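Local coordinates for protein insecticidal Delta-Endotoxin Cry8Ea1 (Bacillus Thuringiensis, PDB 3EB7) that kills insect larvae, including those of Holotrichia parallela, probably by binding gut cells and inserting helices of its N-terminal domain into the membrane to form pores, at residues 47-50 with 51-54; 68-71 with 72-76; 147-150 with 151-155; 157-161 with 162-166. All blocks are in the same frame, centred on the assembly; numbering follows the deposited sequence.

Contact 1: residues 47-50 with 51-54; sequences QWEI and FMEQ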
ATOM      1  N   GLN A  47      17.695  13.212   7.017  1.00 26.28           N
ATOM      2  CA  GLN A  47      16.783  12.076   6.808  1.00 25.51           C
ATOM      3  C   GLN A  47      16.523  11.868   5.298  1.00 24.26           C
ATOM      4  O   GLN A  47      16.286  10.766   4.857  1.00 24.55           O
ATOM      5  CB  GLN A  47      15.510  12.227   7.662  1.00 25.80           C
ATOM      6  CG  GLN A  47      14.630  10.982   7.783  1.00 28.26           C
ATOM      7  CD  GLN A  47      15.305   9.807   8.491  1.00 30.05           C
ATOM      8  OE1 GLN A  47      15.006   8.656   8.196  1.00 31.38           O
ATOM      9  NE2 GLN A  47      16.257  10.093   9.381  1.00 30.35           N
ATOM     10  N   TRP A  48      16.647  12.924   4.499  1.00 23.24           N
ATOM     11  CA  TRP A  48      16.502  12.814   3.043  1.00 22.09           C
ATOM     12  C   TRP A  48      17.648  12.057   2.326  1.00 21.89           C
ATOM     13  O   TRP A  48      17.435  11.436   1.272  1.00 19.92           O
ATOM     14  CB  TRP A  48      16.301  14.202   2.421  1.00 22.10           C
ATOM     15  CG  TRP A  48      15.121  14.947   3.028  1.00 21.19           C
ATOM     16  CD1 TRP A  48      15.139  15.763   4.106  1.00 20.35           C
ATOM     17  CD2 TRP A  48      13.763  14.888   2.590  1.00 20.97           C
ATOM     18  NE1 TRP A  48      13.873  16.251   4.366  1.00 21.88           N
ATOM     19  CE2 TRP A  48      13.009  15.730   3.444  1.00 22.45           C
ATOM     20  CE3 TRP A  48      13.114  14.233   1.535  1.00 19.48           C
ATOM     21  CZ2 TRP A  48      11.631  15.922   3.284  1.00 23.48           C
ATOM     22  CZ3 TRP A  48      11.767  14.421   1.373  1.00 21.46           C
ATOM     23  CH2 TRP A  48      11.026  15.249   2.248  1.00 21.64           C
ATOM     24  N   GLU A  49      18.856  12.133   2.893  1.00 21.48           N
ATOM     25  CA  GLU A  49      20.006  11.374   2.380  1.00 21.67           C
ATOM     26  C   GLU A  49      19.721   9.883   2.512  1.00 20.93           C
ATOM     27  O   GLU A  49      20.051   9.137   1.635  1.00 20.90           O
ATOM     28  CB  GLU A  49      21.309  11.768   3.112  1.00 22.05           C
ATOM     29  CG  GLU A  49      22.442  10.740   3.032  1.00 21.87           C
ATOM     30  CD  GLU A  49      23.088  10.619   1.630  1.00 25.68           C
ATOM     31  OE1 GLU A  49      22.660  11.307   0.684  1.00 22.91           O
ATOM     32  OE2 GLU A  49      24.052   9.813   1.476  1.00 27.71           O
ATOM     33  N   ILE A  50      19.078   9.463   3.601  1.00 20.34           N
ATOM     34  CA  ILE A  50      18.595   8.081   3.739  1.00 19.40           C
ATOM     35  C   ILE A  50      17.649   7.582   2.608  1.00 19.15           C
ATOM     36  O   ILE A  50      17.767   6.429   2.171  1.00 20.43           O
ATOM     37  CB  ILE A  50      18.003   7.883   5.165  1.00 20.06           C
ATOM     38  CG1 ILE A  50      19.124   8.100   6.196  1.00 20.75           C
ATOM     39  CG2 ILE A  50      17.326   6.484   5.341  1.00 19.21           C
ATOM     40  CD1 ILE A  50      18.635   8.259   7.628  1.00 24.59           C
ATOM     41  N   PHE A  51      16.730   8.427   2.151  1.00 18.72           N
ATOM     42  CA  PHE A  51      15.875   8.147   0.987  1.00 20.65           C
ATOM     43  C   PHE A  51      16.676   7.943  -0.308  1.00 20.78           C
ATOM     44  O   PHE A  51      16.335   7.090  -1.149  1.00 20.61           O
ATOM     45  CB  PHE A  51      14.806   9.260   0.789  1.00 20.72           C
ATOM     46  CG  PHE A  51      13.693   9.235   1.816  1.00 22.81           C
ATOM     47  CD1 PHE A  51      13.452  10.328   2.633  1.00 25.23           C
ATOM     48  CD2 PHE A  51      12.862   8.110   1.946  1.00 25.65           C
ATOM     49  CE1 PHE A  51      12.415  10.310   3.596  1.00 25.62           C
ATOM     50  CE2 PHE A  51      11.809   8.078   2.890  1.00 24.01           C
ATOM     51  CZ  PHE A  51      11.602   9.172   3.719  1.00 24.25           C
ATOM     52  N   MET A  52      17.746   8.719  -0.462  1.00 20.78           N
ATOM     53  CA  MET A  52      18.600   8.596  -1.633  1.00 22.00           C
ATOM     54  C   MET A  52      19.405   7.302  -1.575  1.00 21.80           C
ATOM     55  O   MET A  52      19.462   6.538  -2.555  1.00 22.70           O
ATOM     56  CB  MET A  52      19.543   9.787  -1.739  1.00 20.27           C
ATOM     57  CG  MET A  52      18.859  11.094  -1.956  1.00 20.74           C
ATOM     58  SD  MET A  52      20.109  12.409  -2.222  1.00 25.60           S
ATOM     59  CE  MET A  52      19.041  13.864  -2.203  1.00 22.05           C
ATOM     60  N   GLU A  53      20.015   7.051  -0.426  1.00 21.21           N
ATOM     61  CA  GLU A  53      20.771   5.820  -0.211  1.00 22.09           C
ATOM     62  C   GLU A  53      19.928   4.563  -0.447  1.00 21.07           C
ATOM     63  O   GLU A  53      20.402   3.573  -1.034  1.00 21.56           O
ATOM     64  CB  GLU A  53      21.400   5.809   1.188  1.00 21.10           C
ATOM     65  CG  GLU A  53      22.422   6.933   1.399  1.00 22.66           C
ATOM     66  CD  GLU A  53      23.096   6.897   2.791  1.00 24.75           C
ATOM     67  OE1 GLU A  53      22.811   6.000   3.612  1.00 28.08           O
ATOM     68  OE2 GLU A  53      23.926   7.783   3.084  1.00 30.63           O
ATOM     69  N   GLN A  54      18.689   4.600   0.012  1.00 20.82           N
ATOM     70  CA  GLN A  54      17.745   3.507  -0.245  1.00 20.67           C
ATOM     71  C   GLN A  54      17.649   3.135  -1.734  1.00 19.85           C
ATOM     72  O   GLN A  54      17.924   2.021  -2.122  1.00 18.60           O
ATOM     73  CB  GLN A  54      16.346   3.881   0.288  1.00 20.92           C
ATOM     74  CG  GLN A  54      15.318   2.841  -0.025  1.00 22.74           C
ATOM     75  CD  GLN A  54      13.889   3.344   0.136  1.00 24.09           C
ATOM     76  OE1 GLN A  54      12.984   2.549   0.410  1.00 23.45           O
ATOM     77  NE2 GLN A  54      13.681   4.649  -0.021  1.00 19.35           N
TER

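Contact 2: residues 68-71 with 72-76; sequences RAKA and LAELE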
ATOM      1  N   ARG A  68      23.270  15.394  -5.696  1.00 26.33           N
ATOM      2  CA  ARG A  68      23.051  15.053  -4.296  1.00 26.76           C
ATOM      3  C   ARG A  68      23.217  16.277  -3.378  1.00 25.94           C
ATOM      4  O   ARG A  68      22.324  16.568  -2.533  1.00 25.77           O
ATOM      5  CB  ARG A  68      23.978  13.930  -3.837  1.00 26.69           C
ATOM      6  CG  ARG A  68      23.827  13.590  -2.345  1.00 27.29           C
ATOM      7  CD  ARG A  68      24.855  12.548  -1.841  1.00 28.85           C
ATOM      8  NE  ARG A  68      25.248  11.601  -2.880  1.00 34.38           N
ATOM      9  CZ  ARG A  68      24.667  10.415  -3.103  1.00 33.12           C
ATOM     10  NH1 ARG A  68      23.661   9.967  -2.334  1.00 27.83           N
ATOM     11  NH2 ARG A  68      25.136   9.662  -4.093  1.00 32.08           N
ATOM     12  N   ALA A  69      24.352  16.969  -3.534  1.00 24.88           N
ATOM     13  CA  ALA A  69      24.702  18.139  -2.694  1.00 24.29           C
ATOM     14  C   ALA A  69      23.614  19.204  -2.705  1.00 23.69           C
ATOM     15  O   ALA A  69      23.236  19.712  -1.640  1.00 23.81           O
ATOM     16  CB  ALA A  69      26.023  18.758  -3.122  1.00 23.63           C
ATOM     17  N   LYS A  70      23.118  19.529  -3.903  1.00 22.58           N
ATOM     18  CA  LYS A  70      22.080  20.547  -4.066  1.00 22.96           C
ATOM     19  C   LYS A  70      20.734  20.171  -3.442  1.00 21.57           C
ATOM     20  O   LYS A  70      20.175  20.949  -2.674  1.00 22.53           O
ATOM     21  CB  LYS A  70      21.910  20.871  -5.535  1.00 23.15           C
ATOM     22  CG  LYS A  70      21.192  22.145  -5.814  1.00 28.02           C
ATOM     23  CD  LYS A  70      21.305  22.441  -7.331  1.00 31.18           C
ATOM     24  CE  LYS A  70      20.185  23.385  -7.798  1.00 34.74           C
ATOM     25  NZ  LYS A  70      20.338  23.832  -9.225  1.00 34.36           N
ATOM     26  N   ALA A  71      20.210  18.994  -3.765  1.00 21.37           N
ATOM     27  CA  ALA A  71      18.959  18.502  -3.165  1.00 21.34           C
ATOM     28  C   ALA A  71      19.057  18.498  -1.617  1.00 21.27           C
ATOM     29  O   ALA A  71      18.180  18.976  -0.941  1.00 21.77           O
ATOM     30  CB  ALA A  71      18.638  17.113  -3.694  1.00 20.38           C
ATOM     31  N   LEU A  72      20.164  18.013  -1.073  1.00 21.86           N
ATOM     32  CA  LEU A  72      20.380  17.995   0.379  1.00 22.41           C
ATOM     33  C   LEU A  72      20.360  19.375   1.006  1.00 22.65           C
ATOM     34  O   LEU A  72      19.776  19.549   2.084  1.00 23.22           O
ATOM     35  CB  LEU A  72      21.699  17.268   0.710  1.00 22.81           C
ATOM     36  CG  LEU A  72      21.742  15.798   1.136  1.00 23.84           C
ATOM     37  CD1 LEU A  72      20.447  14.952   0.894  1.00 24.58           C
ATOM     38  CD2 LEU A  72      23.002  15.092   0.618  1.00 22.61           C
ATOM     39  N   ALA A  73      20.974  20.354   0.342  1.00 22.58           N
ATOM     40  CA  ALA A  73      20.961  21.742   0.830  1.00 23.42           C
ATOM     41  C   ALA A  73      19.576  22.372   0.780  1.00 23.49           C
ATOM     42  O   ALA A  73      19.124  23.004   1.738  1.00 23.43           O
ATOM     43  CB  ALA A  73      21.979  22.607   0.065  1.00 23.04           C
ATOM     44  N   GLU A  74      18.897  22.170  -0.342  1.00 24.40           N
ATOM     45  CA  GLU A  74      17.517  22.621  -0.520  1.00 24.44           C
ATOM     46  C   GLU A  74      16.545  21.982   0.455  1.00 23.79           C
ATOM     47  O   GLU A  74      15.660  22.661   0.963  1.00 23.95           O
ATOM     48  CB  GLU A  74      17.065  22.339  -1.952  1.00 24.39           C
ATOM     49  CG  GLU A  74      17.891  23.108  -2.979  1.00 25.61           C
ATOM     50  CD  GLU A  74      17.469  22.829  -4.418  1.00 25.44           C
ATOM     51  OE1 GLU A  74      17.657  23.715  -5.254  1.00 33.35           O
ATOM     52  OE2 GLU A  74      16.964  21.736  -4.735  1.00 27.89           O
ATOM     53  N   LEU A  75      16.695  20.683   0.705  1.00 23.64           N
ATOM     54  CA  LEU A  75      15.822  19.986   1.664  1.00 24.20           C
ATOM     55  C   LEU A  75      16.083  20.385   3.118  1.00 24.68           C
ATOM     56  O   LEU A  75      15.160  20.391   3.943  1.00 24.06           O
ATOM     57  CB  LEU A  75      15.883  18.461   1.487  1.00 23.59           C
ATOM     58  CG  LEU A  75      15.213  17.987   0.184  1.00 22.52           C
ATOM     59  CD1 LEU A  75      15.759  16.648  -0.299  1.00 22.18           C
ATOM     60  CD2 LEU A  75      13.705  17.928   0.290  1.00 19.57           C
ATOM     61  N   GLU A  76      17.331  20.731   3.434  1.00 26.96           N
ATOM     62  CA  GLU A  76      17.647  21.145   4.797  1.00 27.73           C
ATOM     63  C   GLU A  76      17.069  22.516   5.065  1.00 28.27           C
ATOM     64  O   GLU A  76      16.418  22.694   6.088  1.00 28.10           O
ATOM     65  CB  GLU A  76      19.148  21.076   5.116  1.00 28.94           C
ATOM     66  CG  GLU A  76      19.516  21.511   6.592  1.00 29.77           C
ATOM     67  CD  GLU A  76      19.011  20.513   7.652  1.00 36.99           C
ATOM     68  OE1 GLU A  76      18.849  19.300   7.332  1.00 39.67           O
ATOM     69  OE2 GLU A  76      18.798  20.937   8.805  1.00 38.48           O
TER

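Contact 3: residues 147-150 with 151-155; sequences LKDA and SIFGE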
ATOM      1  N   LEU A 147      -0.588  23.059   0.206  1.00 26.58           N
ATOM      2  CA  LEU A 147      -1.668  23.599  -0.612  1.00 27.36           C
ATOM      3  C   LEU A 147      -3.051  23.334  -0.025  1.00 28.12           C
ATOM      4  O   LEU A 147      -3.966  24.127  -0.215  1.00 29.19           O
ATOM      5  CB  LEU A 147      -1.546  23.098  -2.052  1.00 26.95           C
ATOM      6  CG  LEU A 147      -0.771  23.975  -3.076  1.00 28.60           C
ATOM      7  CD1 LEU A 147       0.015  25.193  -2.537  1.00 26.24           C
ATOM      8  CD2 LEU A 147       0.132  23.100  -3.869  1.00 28.18           C
ATOM      9  N   LYS A 148      -3.212  22.255   0.722  1.00 29.00           N
ATOM     10  CA  LYS A 148      -4.490  22.000   1.398  1.00 30.50           C
ATOM     11  C   LYS A 148      -4.773  22.955   2.584  1.00 31.13           C
ATOM     12  O   LYS A 148      -5.927  23.268   2.872  1.00 31.95           O
ATOM     13  CB  LYS A 148      -4.550  20.555   1.805  1.00 30.02           C
ATOM     14  CG  LYS A 148      -5.542  20.171   2.839  1.00 34.05           C
ATOM     15  CD  LYS A 148      -5.118  18.779   3.323  1.00 39.39           C
ATOM     16  CE  LYS A 148      -5.556  18.516   4.741  1.00 44.36           C
ATOM     17  NZ  LYS A 148      -7.062  18.407   4.795  1.00 43.72           N
ATOM     18  N   ASP A 149      -3.734  23.420   3.254  1.00 31.26           N
ATOM     19  CA  ASP A 149      -3.894  24.452   4.281  1.00 32.64           C
ATOM     20  C   ASP A 149      -4.449  25.762   3.715  1.00 32.28           C
ATOM     21  O   ASP A 149      -5.311  26.413   4.350  1.00 31.94           O
ATOM     22  CB  ASP A 149      -2.553  24.718   4.963  1.00 33.24           C
ATOM     23  CG  ASP A 149      -1.935  23.464   5.511  1.00 34.92           C
ATOM     24  OD1 ASP A 149      -2.667  22.471   5.718  1.00 36.57           O
ATOM     25  OD2 ASP A 149      -0.710  23.471   5.725  1.00 40.22           O
ATOM     26  N   ALA A 150      -3.964  26.132   2.531  1.00 31.25           N
ATOM     27  CA  ALA A 150      -4.550  27.235   1.756  1.00 31.96           C
ATOM     28  C   ALA A 150      -6.050  27.071   1.590  1.00 32.44           C
ATOM     29  O   ALA A 150      -6.770  28.050   1.673  1.00 33.57           O
ATOM     30  CB  ALA A 150      -3.892  27.359   0.396  1.00 32.32           C
ATOM     31  N   SER A 151      -6.523  25.842   1.377  1.00 32.76           N
ATOM     32  CA  SER A 151      -7.957  25.560   1.273  1.00 33.63           C
ATOM     33  C   SER A 151      -8.741  25.674   2.569  1.00 33.66           C
ATOM     34  O   SER A 151      -9.894  26.072   2.573  1.00 34.11           O
ATOM     35  CB  SER A 151      -8.183  24.164   0.701  1.00 33.33           C
ATOM     36  OG  SER A 151      -8.129  24.243  -0.691  1.00 35.20           O
ATOM     37  N   ILE A 152      -8.135  25.268   3.664  1.00 34.22           N
ATOM     38  CA  ILE A 152      -8.804  25.306   4.964  1.00 35.06           C
ATOM     39  C   ILE A 152      -8.665  26.655   5.683  1.00 35.21           C
ATOM     40  O   ILE A 152      -9.579  27.061   6.391  1.00 36.08           O
ATOM     41  CB  ILE A 152      -8.292  24.168   5.869  1.00 35.33           C
ATOM     42  CG1 ILE A 152      -8.489  22.828   5.150  1.00 36.07           C
ATOM     43  CG2 ILE A 152      -9.057  24.119   7.186  1.00 35.74           C
ATOM     44  CD1 ILE A 152      -7.512  21.777   5.598  1.00 38.90           C
ATOM     45  N   PHE A 153      -7.544  27.351   5.474  1.00 35.28           N
ATOM     46  CA  PHE A 153      -7.197  28.505   6.285  1.00 35.19           C
ATOM     47  C   PHE A 153      -7.042  29.794   5.485  1.00 35.17           C
ATOM     48  O   PHE A 153      -6.928  30.866   6.061  1.00 34.57           O
ATOM     49  CB  PHE A 153      -5.897  28.244   7.047  1.00 35.41           C
ATOM     50  CG  PHE A 153      -5.877  26.953   7.845  1.00 36.59           C
ATOM     51  CD1 PHE A 153      -4.758  26.110   7.786  1.00 37.01           C
ATOM     52  CD2 PHE A 153      -6.938  26.607   8.694  1.00 38.82           C
ATOM     53  CE1 PHE A 153      -4.697  24.930   8.520  1.00 36.34           C
ATOM     54  CE2 PHE A 153      -6.901  25.421   9.443  1.00 39.02           C
ATOM     55  CZ  PHE A 153      -5.773  24.575   9.344  1.00 38.07           C
ATOM     56  N   GLY A 154      -7.027  29.687   4.162  1.00 35.24           N
ATOM     57  CA  GLY A 154      -6.749  30.821   3.300  1.00 35.89           C
ATOM     58  C   GLY A 154      -7.625  32.029   3.535  1.00 36.82           C
ATOM     59  O   GLY A 154      -7.130  33.133   3.693  1.00 36.94           O
ATOM     60  N   GLU A 155      -8.933  31.827   3.551  1.00 37.75           N
ATOM     61  CA  GLU A 155      -9.857  32.925   3.762  1.00 39.40           C
ATOM     62  C   GLU A 155      -9.598  33.599   5.120  1.00 39.42           C
ATOM     63  O   GLU A 155      -9.462  34.827   5.191  1.00 39.53           O
ATOM     64  CB  GLU A 155     -11.294  32.437   3.593  1.00 39.73           C
ATOM     65  CG  GLU A 155     -12.287  32.972   4.608  1.00 45.43           C
ATOM     66  CD  GLU A 155     -13.391  31.956   4.888  1.00 51.04           C
ATOM     67  OE1 GLU A 155     -13.570  31.552   6.080  1.00 53.03           O
ATOM     68  OE2 GLU A 155     -14.053  31.548   3.900  1.00 51.32           O
TER

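Contact 4: residues 157-161 with 162-166; sequences WGFST and TAINN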
ATOM      1  N   TRP A 157      -6.825  33.775   6.728  1.00 38.86           N
ATOM      2  CA  TRP A 157      -5.596  34.561   6.629  1.00 38.97           C
ATOM      3  C   TRP A 157      -5.730  35.729   5.677  1.00 39.52           C
ATOM      4  O   TRP A 157      -4.752  36.444   5.443  1.00 39.89           O
ATOM      5  CB  TRP A 157      -4.408  33.724   6.145  1.00 38.41           C
ATOM      6  CG  TRP A 157      -4.103  32.491   6.946  1.00 38.43           C
ATOM      7  CD1 TRP A 157      -4.437  32.240   8.262  1.00 37.41           C
ATOM      8  CD2 TRP A 157      -3.373  31.340   6.494  1.00 36.45           C
ATOM      9  NE1 TRP A 157      -3.960  31.005   8.640  1.00 36.85           N
ATOM     10  CE2 TRP A 157      -3.301  30.435   7.580  1.00 37.02           C
ATOM     11  CE3 TRP A 157      -2.762  30.995   5.286  1.00 36.69           C
ATOM     12  CZ2 TRP A 157      -2.659  29.197   7.479  1.00 37.95           C
ATOM     13  CZ3 TRP A 157      -2.118  29.773   5.182  1.00 36.91           C
ATOM     14  CH2 TRP A 157      -2.080  28.880   6.272  1.00 38.47           C
ATOM     15  N   GLY A 158      -6.913  35.910   5.095  1.00 39.59           N
ATOM     16  CA  GLY A 158      -7.145  37.050   4.214  1.00 39.21           C
ATOM     17  C   GLY A 158      -6.690  36.918   2.762  1.00 39.23           C
ATOM     18  O   GLY A 158      -6.456  37.939   2.064  1.00 39.29           O
ATOM     19  N   PHE A 159      -6.574  35.685   2.279  1.00 38.03           N
ATOM     20  CA  PHE A 159      -6.387  35.501   0.850  1.00 37.41           C
ATOM     21  C   PHE A 159      -7.677  35.884   0.144  1.00 37.20           C
ATOM     22  O   PHE A 159      -8.771  35.735   0.704  1.00 37.03           O
ATOM     23  CB  PHE A 159      -5.998  34.069   0.497  1.00 37.22           C
ATOM     24  CG  PHE A 159      -4.563  33.744   0.769  1.00 37.66           C
ATOM     25  CD1 PHE A 159      -4.232  32.713   1.649  1.00 39.06           C
ATOM     26  CD2 PHE A 159      -3.538  34.446   0.134  1.00 38.37           C
ATOM     27  CE1 PHE A 159      -2.902  32.376   1.914  1.00 39.72           C
ATOM     28  CE2 PHE A 159      -2.191  34.125   0.381  1.00 41.14           C
ATOM     29  CZ  PHE A 159      -1.870  33.088   1.278  1.00 40.17           C
ATOM     30  N   SER A 160      -7.543  36.409  -1.074  1.00 36.77           N
ATOM     31  CA  SER A 160      -8.701  36.672  -1.907  1.00 36.42           C
ATOM     32  C   SER A 160      -9.223  35.357  -2.458  1.00 36.28           C
ATOM     33  O   SER A 160      -8.526  34.323  -2.447  1.00 36.02           O
ATOM     34  CB  SER A 160      -8.369  37.662  -3.035  1.00 36.24           C
ATOM     35  OG  SER A 160      -7.345  37.182  -3.887  1.00 35.55           O
ATOM     36  N   THR A 161     -10.460  35.403  -2.921  1.00 35.71           N
ATOM     37  CA  THR A 161     -11.062  34.288  -3.617  1.00 35.49           C
ATOM     38  C   THR A 161     -10.217  33.879  -4.826  1.00 33.81           C
ATOM     39  O   THR A 161     -10.015  32.723  -5.060  1.00 33.59           O
ATOM     40  CB  THR A 161     -12.539  34.595  -3.974  1.00 35.90           C
ATOM     41  OG1 THR A 161     -13.286  34.778  -2.748  1.00 36.61           O
ATOM     42  CG2 THR A 161     -13.169  33.420  -4.778  1.00 37.80           C
ATOM     43  N   THR A 162      -9.699  34.834  -5.568  1.00 33.42           N
ATOM     44  CA  THR A 162      -8.775  34.531  -6.670  1.00 33.37           C
ATOM     45  C   THR A 162      -7.511  33.722  -6.245  1.00 32.20           C
ATOM     46  O   THR A 162      -7.239  32.687  -6.833  1.00 32.06           O
ATOM     47  CB  THR A 162      -8.414  35.825  -7.487  1.00 33.79           C
ATOM     48  OG1 THR A 162      -9.624  36.422  -7.981  1.00 34.98           O
ATOM     49  CG2 THR A 162      -7.516  35.509  -8.672  1.00 34.14           C
ATOM     50  N   ALA A 163      -6.766  34.191  -5.242  1.00 31.37           N
ATOM     51  CA  ALA A 163      -5.609  33.462  -4.681  1.00 31.53           C
ATOM     52  C   ALA A 163      -5.966  32.031  -4.255  1.00 31.55           C
ATOM     53  O   ALA A 163      -5.293  31.080  -4.630  1.00 31.96           O
ATOM     54  CB  ALA A 163      -4.990  34.236  -3.493  1.00 31.05           C
ATOM     55  N   ILE A 164      -7.051  31.903  -3.501  1.00 32.17           N
ATOM     56  CA  ILE A 164      -7.546  30.632  -2.982  1.00 32.49           C
ATOM     57  C   ILE A 164      -7.908  29.655  -4.101  1.00 32.54           C
ATOM     58  O   ILE A 164      -7.516  28.476  -4.063  1.00 32.56           O
ATOM     59  CB  ILE A 164      -8.716  30.868  -2.004  1.00 31.95           C
ATOM     60  CG1 ILE A 164      -8.169  31.575  -0.764  1.00 33.63           C
ATOM     61  CG2 ILE A 164      -9.394  29.530  -1.578  1.00 31.74           C
ATOM     62  CD1 ILE A 164      -9.263  32.149   0.191  1.00 34.50           C
ATOM     63  N   ASN A 165      -8.626  30.148  -5.106  1.00 31.92           N
ATOM     64  CA  ASN A 165      -8.914  29.343  -6.285  1.00 31.99           C
ATOM     65  C   ASN A 165      -7.671  28.955  -7.063  1.00 30.60           C
ATOM     66  O   ASN A 165      -7.585  27.841  -7.539  1.00 30.66           O
ATOM     67  CB  ASN A 165      -9.928  30.039  -7.202  1.00 32.25           C
ATOM     68  CG  ASN A 165     -11.362  29.950  -6.662  1.00 34.77           C
ATOM     69  OD1 ASN A 165     -11.718  29.039  -5.900  1.00 34.97           O
ATOM     70  ND2 ASN A 165     -12.187  30.916  -7.054  1.00 38.81           N
ATOM     71  N   ASN A 166      -6.721  29.873  -7.202  1.00 29.83           N
ATOM     72  CA  ASN A 166      -5.455  29.571  -7.862  1.00 29.00           C
ATOM     73  C   ASN A 166      -4.699  28.436  -7.148  1.00 28.34           C
ATOM     74  O   ASN A 166      -4.174  27.533  -7.812  1.00 28.28           O
ATOM     75  CB  ASN A 166      -4.570  30.814  -7.931  1.00 28.58           C
ATOM     76  CG  ASN A 166      -5.053  31.826  -8.953  1.00 30.82           C
ATOM     77  OD1 ASN A 166      -5.846  31.492  -9.857  1.00 30.82           O
ATOM     78  ND2 ASN A 166      -4.599  33.081  -8.809  1.00 27.54           N
TER

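Contact 1: residues 47-50 with 51-54
F51 and W48, three residues apart on helix 47-59, touch through F51 CD1 and W48 CE3, at 4.1 Å. Their ring planes are inclined at 54°. With CG beside its own backbone N (chi1 -73°), the phenyl leans toward the preceding turn, and CD1 also comes to 3.6 Å from the carbonyl O of Q47.

At M52 the backbone N bonds to W48 O at 3.2 Å, and the extended thioether chain runs across E49 at about a right angle, with SD 4.0 Å from OE1 of E49. Beyond that the methionine packs on A71 and L72 of helix 65-93.

E53 follows, its N-H pointing almost straight at E49 O. OE2 of E53 lies only 2.6 Å from OE2 of E49, the carboxylate planes nearly perpendicular, so one acid probably carries a proton. The other oxygens have their own partners: OE1 of E53 bonds to S2 OG, and OE1 of E49 makes a long, weak ion pair with R68.

Q54 N closes the turn on I50 O at 3.0 Å. W48, F51 and M52 are buried while E49 and E53 are only partly so, the pattern of an amphipathic helix in the N-terminal bundle of three-domain Cry toxins.

Contact 2: residues 68-71 with 72-76
R68 and L72 run alongside each other, one turn apart on helix 65-93, in a common direction, and the closest touch is between CG of R68 and CD2 of L72, at 3.4 Å. The same methyl rests near the carbonyl O of R68. On another flank K70 slants across E74. Here the contact is made by the lysine's methylenes: CE of K70 stands 3.6 Å from OE1 of E74, while NZ is 4.8 Å from that oxygen, too far for a salt bridge, though the opposite charges may still attract weakly. Placed beside its backbone N (chi1 -63°), CG of E74 lies 3.2 Å from the carbonyl O of K70. L75 bends back in a similar way, and its CD1 comes to 3.4 Å from O of A71.

Behind these side chains runs the backbone ladder, four successive i to i+4 bonds; the one from L75 N to A71 O is the shortest at 2.8 Å.

Farther out, the polar groups are met by other parts of the domain. NH2 of R68 forms a salt bridge with E56, OE2 of E74 bonds to S122 OG, and the carbonyl O of L75 accepts from the indole N-H of W41. A71, L72 and L75 make up the apolar stripe that faces helix 47-59, the packing of consecutive amphipathic helices in the toxin's helical domain.

Contact 3: residues 147-150 with 151-155
K148 and I152 are brought together by two opposite choices of first torsion. The lysine turns CG away from its backbone N (chi1 162°), while the isoleucine keeps CG1 beside its own (chi1 -56°). A bend at the last lysine torsion (chi4 68°) then folds the ammonium end over the isoleucine: NZ of K148 is 3.5 Å from CD1 of I152, and that methyl also lies 3.8 Å from CG of K148. The methyl thus lies along the lysine chain, touching CG, CE and NZ.

One residue on, D149 and F153 pair in the same i to i+4 fashion. CD1 of F153 approaches CB of D149 at 3.8 Å, and the ring passes obliquely by the carbonyl O of D149, which accepts the backbone N-H of F153 at 2.7 Å. CB of I152 sits over the centre of one face of this phenyl, 3.9 Å above its plane. The carboxylate of D149 is buried, but OD2 is gripped by two hydroxyls, those of Y33 and Y85.

The backbone bonds are uneven. Those of I152 N to K148 O and F153 N to D149 O are sound, whereas S151 N to L147 O is weak, and so is G154 N to A150 O, at 3.0 Å but well off a straight line.

Around this part of helix 133-153 the neighbours close in on several flanks. L147 and A150 lean on helices 99-119 and 161-191, K148 and I152 on M227, and D149, I152 and F153 on helix 26-40, with W92 meeting the F153 ring edge-to-face.

Contact 4: residues 157-161 with 162-166
F159 and I164 meet across the start of helix 161-191, and the phenylalanine can be followed outward. Its CB lies against the isoleucine, 3.5 Å from CG1 of I164 and 3.8 Å from CD1 of I164. With CG beside the backbone N (chi1 -78°), the ring leads off past A163, CD2 of F159 lying 3.9 Å from CB of A163. On the other side of the ring CE1 comes up to the edge of the W157 indole, in its plane. Still farther out, the phenyl packs against R106 and E110 of helix 99-119, and Y167 meets it edge-to-face.

Between F159 and the helix stands S160, the N-cap. Its OG, turned in between the backbone N and carbonyl carbon, accepts the N-H of A163 along an almost straight line (175°), though at 3.3 Å the bond is weak. The carbonyl O of S160 takes the N-H of I164 at 3.0 Å and so starts the regular ladder.

T161 and N165 run side by side, CG2 of T161 resting 3.5 Å from ND2 of N165, while OD1 of N165 bonds to R228.

An apolar residue just before the N-cap packed on the fourth residue after it is a hydrophobic staple. Here F159 and I164 form it, and together with the serine cap it marks the start of this long helix of the bundle.

All four are local contacts within the N-terminal helical domain, along a helix, at its end or at its start, and they fall into two touching pairs. Contacts 1 and 2 have centres 11 Å apart and interlock across consecutive helices: CE of M52 lies 3.6 Å from CD1 of L72, and CB of W48 is 3.7 Å from CD1 of L75. Contacts 3 and 4, centres 9 Å apart, span the connection between helices 133-153 and 161-191. There O of G154 probably accepts the N-H of F159 at 3.0 Å, while CD1 of I164 packs against the G154-E155 peptide. Between the pairs the nearest atoms stay about 14 to 19 Å apart.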